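Delta-1-pyrroline-5-carboxylate dehydrogenase, mitochondrial (Mus musculus, PDB 4E3X) catalyses the NAD(+)-dependent oxidation of L-glutamate gamma-semialdehyde to L-glutamate, the second step of proline degradation, as a homodimer. Local coordinates at residues A145-M148 against V149-K153; R171-A174 against K175-V178; V457-D460 against D461-R464. All coordinates share one frame; numbering follows the deposited sequence.

Interaction 1 (A145-M148 against V149-K153); sequences AKTM and VGQGK
Thr-147 meets Gln-151 one turn on and Lys-153 just beyond the helix end, a worked example of side chains gathering where helix 140-151 stops. The torsion of Thr-147 separates its branches: with CG2 opposite the backbone N and OG1 beside it (chi1 -60°), the methyl does the touching. CG2 lies 3.6 Å from Lys-153 CD, while OG1 turns to Val-143 O and to the hydroxyl of Thr-213. The side chains of Thr-147 and Lys-153 meet at a slant rather than running alongside each other. Lys-153 is extended beyond CG, and its aliphatic length passes the methyl before NZ reaches Asp-161 and Asn-211 O.

The amide of Gln-151 folds back over the preceding turn. A bend at chi2 (138°) brings OE1 to 3.4 Å from Thr-147 CA and 3.8 Å from Thr-147 CG2. A water donates to OE1 of Gln-151 at 2.7 Å and to the carbonyl O of Lys-146 at 2.9 Å, bridging the amide to the backbone. NE2 of the same amide binds Phe-210 O and Thr-213 OG1, so both ends are held and its rotation is probably fixed.

Met-148 turns its carbons to a different target: CG stands 3.2 Å from Lys-153 O. That buried oxygen has no hydrogen-bond partner, and a CA-H...O contact from Met-148 CA, 3.4 Å away, is at most a modest compensation. Gly-152 N gives Met-148 O a weak bond of 2.9 Å, and the positive phi of Gly-152 takes the chain out of the helix. Asn-211 is the probable transition-state stabiliser; the chemistry is consistent with a second-shell arrangement in which the threonine methyl packs against the lysine chain and probably helps to position it, while the ammonium carries the polar link to that residue's backbone.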
loop_
_atom_site.group_PDB
_atom_site.type_symbol
_atom_site.label_atom_id
_atom_site.label_comp_id
_atom_site.label_asym_id
_atom_site.label_seq_id
_atom_site.Cartn_x
_atom_site.Cartn_y
_atom_site.Cartn_z
ATOM N N ALA B 145 -7.149 24.283 -24.501
ATOM C CA ALA B 145 -8.395 24.656 -25.155
ATOM C C ALA B 145 -9.450 23.574 -24.975
ATOM O O ALA B 145 -10.628 23.876 -24.742
ATOM C CB ALA B 145 -8.159 24.937 -26.637
ATOM N N LYS B 146 -9.028 22.314 -25.068
ATOM C CA LYS B 146 -9.968 21.209 -24.944
ATOM C C LYS B 146 -10.503 21.094 -23.518
ATOM O O LYS B 146 -11.647 20.705 -23.313
ATOM C CB LYS B 146 -9.323 19.903 -25.407
ATOM C CG LYS B 146 -9.126 19.879 -26.914
ATOM C CD LYS B 146 -8.454 18.613 -27.422
ATOM C CE LYS B 146 -8.407 18.628 -28.936
ATOM N NZ LYS B 146 -7.719 17.428 -29.494
ATOM N N THR B 147 -9.673 21.439 -22.543
ATOM C CA THR B 147 -10.092 21.441 -21.150
ATOM C C THR B 147 -11.030 22.633 -20.876
ATOM O O THR B 147 -12.026 22.514 -20.155
ATOM C CB THR B 147 -8.857 21.457 -20.225
ATOM O OG1 THR B 147 -8.059 20.287 -20.481
ATOM C CG2 THR B 147 -9.256 21.465 -18.762
ATOM N N MET B 148 -10.730 23.783 -21.470
ATOM C CA MET B 148 -11.621 24.940 -21.341
ATOM C C MET B 148 -12.988 24.674 -21.948
ATOM O O MET B 148 -14.021 24.873 -21.306
ATOM C CB MET B 148 -11.002 26.166 -22.014
ATOM C CG MET B 148 -9.751 26.690 -21.318
ATOM S SD MET B 148 -9.036 28.129 -22.136
ATOM C CE MET B 148 -10.366 29.309 -21.936
ATOM N N VAL B 149 -12.996 24.235 -23.199
ATOM C CA VAL B 149 -14.252 24.093 -23.922
ATOM C C VAL B 149 -15.053 22.883 -23.457
ATOM O O VAL B 149 -16.278 22.942 -23.371
ATOM C CB VAL B 149 -14.010 24.067 -25.446
ATOM C CG1 VAL B 149 -15.276 23.699 -26.204
ATOM C CG2 VAL B 149 -13.474 25.408 -25.912
ATOM N N GLY B 150 -14.357 21.798 -23.132
ATOM C CA GLY B 150 -15.038 20.575 -22.750
ATOM C C GLY B 150 -15.383 20.479 -21.275
ATOM O O GLY B 150 -16.383 19.859 -20.921
ATOM N N GLN B 151 -14.570 21.083 -20.412
ATOM C CA GLN B 151 -14.798 21.005 -18.968
ATOM C C GLN B 151 -15.188 22.350 -18.345
ATOM O O GLN B 151 -15.510 22.410 -17.163
ATOM C CB GLN B 151 -13.588 20.401 -18.248
ATOM C CG GLN B 151 -13.401 18.915 -18.492
ATOM C CD GLN B 151 -11.946 18.558 -18.707
ATOM O OE1 GLN B 151 -11.458 18.562 -19.835
ATOM N NE2 GLN B 151 -11.238 18.269 -17.625
ATOM N N GLY B 152 -15.173 23.419 -19.142
ATOM C CA GLY B 152 -15.625 24.722 -18.675
ATOM C C GLY B 152 -14.610 25.502 -17.858
ATOM O O GLY B 152 -14.984 26.420 -17.130
ATOM N N LYS B 153 -13.338 25.129 -17.954
ATOM C CA LYS B 153 -12.283 25.831 -17.223
ATOM C C LYS B 153 -11.904 27.178 -17.829
ATOM O O LYS B 153 -11.956 27.362 -19.044
ATOM C CB LYS B 153 -11.031 24.953 -17.115
ATOM C CG LYS B 153 -11.266 23.662 -16.338
ATOM C CD LYS B 153 -10.025 23.155 -15.623
ATOM C CE LYS B 153 -10.413 22.018 -14.698
ATOM N NZ LYS B 153 -9.277 21.503 -13.887
HETATM O O HOH W 1 -12.555 18.093 -22.287
#

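Interaction 2 (R171-A174 against K175-V178); sequences RFNA and KFAV
The carbonyl oxygen of Phe-172 is engaged twice by Phe-176. It accepts the backbone N-H of Phe-176, the N...O distance being 2.8 Å and the angle at hydrogen 167°. The same oxygen also lies 3.1 Å above the plane of the Phe-176 ring, offset toward its rim, with CG and CD2 the nearest ring atoms. The residue thus serves as donor and cover at once. A second torsion of -33° turns the ring so that its face, and not its edge, meets the carbonyl.

The two phenylalanine side chains, one turn apart, are not stacked. Phe-176 CE2 rests 3.9 Å from Phe-172 CB, and Phe-176 CZ approaches the edge of the Phe-172 ring near its plane, 4.0 Å from CD1. Asn-173 addresses a different part of the second ring: OD1 sits at the edge and in its plane, 3.8 Å from Phe-176 CD2, with amide and ring planes 65° apart. The ring of Phe-176 therefore has oxygen over one face and oxygen at its rim, where the C-H groups carry slight positive charge.

Elsewhere the backbone repeats regularly, as in Val-178 N to Ala-174 O at 2.9 Å, and Ala-177 CB lies 3.3 Å from Asn-173 O. The charged ends lead away from the turn: Arg-171 to Glu-35, and Lys-175 to Glu-179 and Leu-30 O. Asn-173 packs on helix 213-225, Arg-171 and Val-178 on helix 121-136, and Ala-177 touches both. This is the i to i+4 pattern of an alpha-helix, here late in the long helix 155-180 of the aldehyde dehydrogenase fold, packed against two helices and loop residues of the same chain.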
loop_
_atom_site.group_PDB
_atom_site.type_symbol
_atom_site.label_atom_id
_atom_site.label_comp_id
_atom_site.label_asym_id
_atom_site.label_seq_id
_atom_site.Cartn_x
_atom_site.Cartn_y
_atom_site.Cartn_z
ATOM N N ARG B 171 6.793 14.107 -15.460
ATOM C CA ARG B 171 8.229 14.297 -15.207
ATOM C C ARG B 171 8.664 13.793 -13.833
ATOM O O ARG B 171 9.662 13.079 -13.715
ATOM C CB ARG B 171 8.664 15.752 -15.391
ATOM C CG ARG B 171 8.498 16.282 -16.796
ATOM C CD ARG B 171 9.531 17.367 -17.080
ATOM N NE ARG B 171 9.289 18.070 -18.343
ATOM C CZ ARG B 171 8.773 19.297 -18.431
ATOM N NH1 ARG B 171 8.429 19.964 -17.332
ATOM N NH2 ARG B 171 8.580 19.850 -19.621
ATOM N N PHE B 172 7.927 14.170 -12.793
ATOM C CA PHE B 172 8.285 13.755 -11.440
ATOM C C PHE B 172 8.124 12.253 -11.225
ATOM O O PHE B 172 8.986 11.627 -10.609
ATOM C CB PHE B 172 7.511 14.549 -10.392
ATOM C CG PHE B 172 8.089 15.912 -10.128
ATOM C CD1 PHE B 172 9.005 16.114 -9.101
ATOM C CD2 PHE B 172 7.737 16.992 -10.923
ATOM C CE1 PHE B 172 9.551 17.376 -8.866
ATOM C CE2 PHE B 172 8.282 18.250 -10.692
ATOM C CZ PHE B 172 9.178 18.441 -9.657
ATOM N N ASN B 173 7.044 11.655 -11.722
ATOM C CA ASN B 173 6.914 10.204 -11.592
ATOM C C ASN B 173 8.029 9.475 -12.349
ATOM O O ASN B 173 8.543 8.467 -11.878
ATOM C CB ASN B 173 5.542 9.702 -12.025
ATOM C CG ASN B 173 4.489 9.928 -10.969
ATOM O OD1 ASN B 173 4.771 9.834 -9.770
ATOM N ND2 ASN B 173 3.263 10.216 -11.403
ATOM N N ALA B 174 8.427 9.994 -13.514
ATOM C CA ALA B 174 9.574 9.424 -14.220
ATOM C C ALA B 174 10.835 9.483 -13.354
ATOM O O ALA B 174 11.568 8.500 -13.249
ATOM C CB ALA B 174 9.802 10.133 -15.539
ATOM N N LYS B 175 11.091 10.634 -12.732
ATOM C CA LYS B 175 12.226 10.747 -11.820
ATOM C C LYS B 175 12.123 9.751 -10.671
ATOM O O LYS B 175 13.078 9.026 -10.391
ATOM C CB LYS B 175 12.340 12.170 -11.263
ATOM C CG LYS B 175 13.406 12.329 -10.181
ATOM C CD LYS B 175 13.305 13.678 -9.482
ATOM C CE LYS B 175 14.360 13.819 -8.388
ATOM N NZ LYS B 175 15.741 13.849 -8.954
ATOM N N PHE B 176 10.962 9.701 -10.020
ATOM C CA PHE B 176 10.781 8.818 -8.875
ATOM C C PHE B 176 11.009 7.358 -9.275
ATOM O O PHE B 176 11.640 6.593 -8.545
ATOM C CB PHE B 176 9.379 8.982 -8.281
ATOM C CG PHE B 176 9.093 10.359 -7.728
ATOM C CD1 PHE B 176 10.091 11.120 -7.142
ATOM C CD2 PHE B 176 7.810 10.887 -7.796
ATOM C CE1 PHE B 176 9.808 12.385 -6.628
ATOM C CE2 PHE B 176 7.519 12.139 -7.287
ATOM C CZ PHE B 176 8.522 12.894 -6.717
ATOM N N ALA B 177 10.514 6.982 -10.448
ATOM C CA ALA B 177 10.632 5.601 -10.921
ATOM C C ALA B 177 12.060 5.216 -11.317
ATOM O O ALA B 177 12.544 4.140 -10.955
ATOM C CB ALA B 177 9.680 5.351 -12.066
ATOM N N VAL B 178 12.734 6.087 -12.061
ATOM C CA VAL B 178 14.110 5.813 -12.448
ATOM C C VAL B 178 14.997 5.698 -11.206
ATOM O O VAL B 178 15.845 4.800 -11.106
ATOM C CB VAL B 178 14.638 6.895 -13.420
ATOM C CG1 VAL B 178 16.163 6.874 -13.501
ATOM C CG2 VAL B 178 14.000 6.723 -14.799
#

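Interaction 3 (V457-D460 against D461-R464); sequences VYPD and DKYR
Pro-459 and Asp-460 give their carbonyls to the backbone of Lys-462 and Tyr-463, and these two hydrogen bonds are the polar frame of the turn. Lys-462 N reaches Pro-459 O at 2.8 Å with an angle of 159° at hydrogen. Tyr-463 N reaches Asp-460 O more loosely, at 3.2 Å and 139°. Each bond runs from residue i+3 back to residue i, in keeping with the 3-10 conformation of Asp-460 and Asp-461.

Apolar contact falls mainly to Tyr-458. Its CG sits between the backbone N and the carbonyl carbon (chi1 71°), which brings the ring against the first turn of the next helix. CE1 lies 3.6 Å from Tyr-463 CA and 3.7 Å from Tyr-463 CB; the side chains meet at an angle, without stacking. Pro-459 and Lys-462 run side by side, CG of the proline 4.1 Å from CD of the lysine.

Two further contacts set carbon against oxygen: Asp-461 OD1 lies 3.6 Å from Pro-459 CB, and Tyr-463 presents the edge of its ring to Asp-460 O.

The polar tips find partners beyond the turn. Tyr-458 OH binds Val-323 O, Tyr-463 OH binds Glu-492, and the carboxylate of Asp-460 binds Ser-359. With an alanine in place of Tyr-458 the ring and hydroxyl are gone, which would probably open a gap beside Tyr-463 CA and CB and weaken the tie between the start of the helix and the strand of Val-323.

Lys-462 occupies the N-cap position of helix 463-472. Chemically, the change from strand to helix is spanned by two backbone bonds at a largely exposed surface, and one buried tyrosine links the start of the helix to strand 319-323 through Val-323 O.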
loop_
_atom_site.group_PDB
_atom_site.type_symbol
_atom_site.label_atom_id
_atom_site.label_comp_id
_atom_site.label_asym_id
_atom_site.label_seq_id
_atom_site.Cartn_x
_atom_site.Cartn_y
_atom_site.Cartn_z
ATOM N N VAL B 457 -19.732 31.641 12.237
ATOM C CA VAL B 457 -19.077 32.658 13.052
ATOM C C VAL B 457 -19.037 32.186 14.501
ATOM O O VAL B 457 -20.079 31.911 15.094
ATOM C CB VAL B 457 -19.802 34.021 12.956
ATOM C CG1 VAL B 457 -19.079 35.060 13.799
ATOM C CG2 VAL B 457 -19.889 34.471 11.501
ATOM N N TYR B 458 -17.834 32.083 15.063
ATOM C CA TYR B 458 -17.674 31.578 16.427
ATOM C C TYR B 458 -17.167 32.673 17.373
ATOM O O TYR B 458 -16.386 33.531 16.968
ATOM C CB TYR B 458 -16.731 30.362 16.441
ATOM C CG TYR B 458 -15.271 30.687 16.168
ATOM C CD1 TYR B 458 -14.400 30.975 17.217
ATOM C CD2 TYR B 458 -14.766 30.715 14.869
ATOM C CE1 TYR B 458 -13.073 31.277 16.986
ATOM C CE2 TYR B 458 -13.431 31.019 14.631
ATOM C CZ TYR B 458 -12.593 31.301 15.694
ATOM O OH TYR B 458 -11.264 31.600 15.493
ATOM N N PRO B 459 -17.615 32.651 18.640
ATOM C CA PRO B 459 -17.086 33.627 19.601
ATOM C C PRO B 459 -15.592 33.407 19.801
ATOM O O PRO B 459 -15.185 32.255 19.942
ATOM C CB PRO B 459 -17.844 33.300 20.895
ATOM C CG PRO B 459 -19.066 32.549 20.458
ATOM C CD PRO B 459 -18.644 31.779 19.233
ATOM N N ASP B 460 -14.804 34.483 19.821
ATOM C CA ASP B 460 -13.349 34.377 19.938
ATOM C C ASP B 460 -12.927 33.455 21.075
ATOM O O ASP B 460 -12.009 32.645 20.919
ATOM C CB ASP B 460 -12.697 35.752 20.140
ATOM C CG ASP B 460 -12.786 36.637 18.912
ATOM O OD1 ASP B 460 -13.897 36.794 18.364
ATOM O OD2 ASP B 460 -11.740 37.190 18.507
ATOM N N ASP B 461 -13.615 33.560 22.207
ATOM C CA ASP B 461 -13.218 32.789 23.378
ATOM C C ASP B 461 -13.537 31.295 23.273
ATOM O O ASP B 461 -13.151 30.517 24.145
ATOM C CB ASP B 461 -13.744 33.398 24.694
ATOM C CG ASP B 461 -15.268 33.487 24.764
ATOM O OD1 ASP B 461 -15.973 32.888 23.929
ATOM O OD2 ASP B 461 -15.774 34.155 25.693
ATOM N N LYS B 462 -14.213 30.892 22.197
ATOM C CA LYS B 462 -14.502 29.474 21.972
ATOM C C LYS B 462 -13.667 28.880 20.841
ATOM O O LYS B 462 -14.058 27.881 20.235
ATOM C CB LYS B 462 -15.987 29.264 21.670
ATOM C CG LYS B 462 -16.893 29.587 22.840
ATOM C CD LYS B 462 -18.324 29.157 22.570
ATOM C CE LYS B 462 -18.443 27.643 22.483
ATOM N NZ LYS B 462 -19.870 27.225 22.420
ATOM N N TYR B 463 -12.513 29.477 20.558
ATOM C CA TYR B 463 -11.693 28.990 19.447
ATOM C C TYR B 463 -11.272 27.525 19.610
ATOM O O TYR B 463 -11.182 26.805 18.624
ATOM C CB TYR B 463 -10.468 29.886 19.217
ATOM C CG TYR B 463 -9.257 29.527 20.048
ATOM C CD1 TYR B 463 -8.282 28.669 19.559
ATOM C CD2 TYR B 463 -9.081 30.063 21.317
ATOM C CE1 TYR B 463 -7.175 28.334 20.316
ATOM C CE2 TYR B 463 -7.973 29.743 22.082
ATOM C CZ TYR B 463 -7.024 28.875 21.578
ATOM O OH TYR B 463 -5.920 28.554 22.342
ATOM N N ARG B 464 -11.021 27.084 20.844
ATOM C CA ARG B 464 -10.547 25.714 21.071
ATOM C C ARG B 464 -11.648 24.689 20.793
ATOM O O ARG B 464 -11.439 23.698 20.084
ATOM C CB ARG B 464 -10.012 25.554 22.498
#

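How the interactions relate
Followed from the N terminus, the three contacts come in series; none nests within or crosses another, and since each pair of segments is contiguous, each closes a local turn rather than a long loop. Interaction 1 ties the end of helix 140-151 to the start of helix 155-180, through Lys-153 with Asp-161 and Met-148 with Val-155. Interaction 2 lies late in that second helix, where it meets helices 121-136 and 213-225; the two centres are 28 Å apart and the contacts do not touch. Interaction 3, its centre 42 Å from that of interaction 1, joins strand 452-458 of the large mixed sheet to helix 463-472. The shared principle is local: a helix ends, continues, and begins.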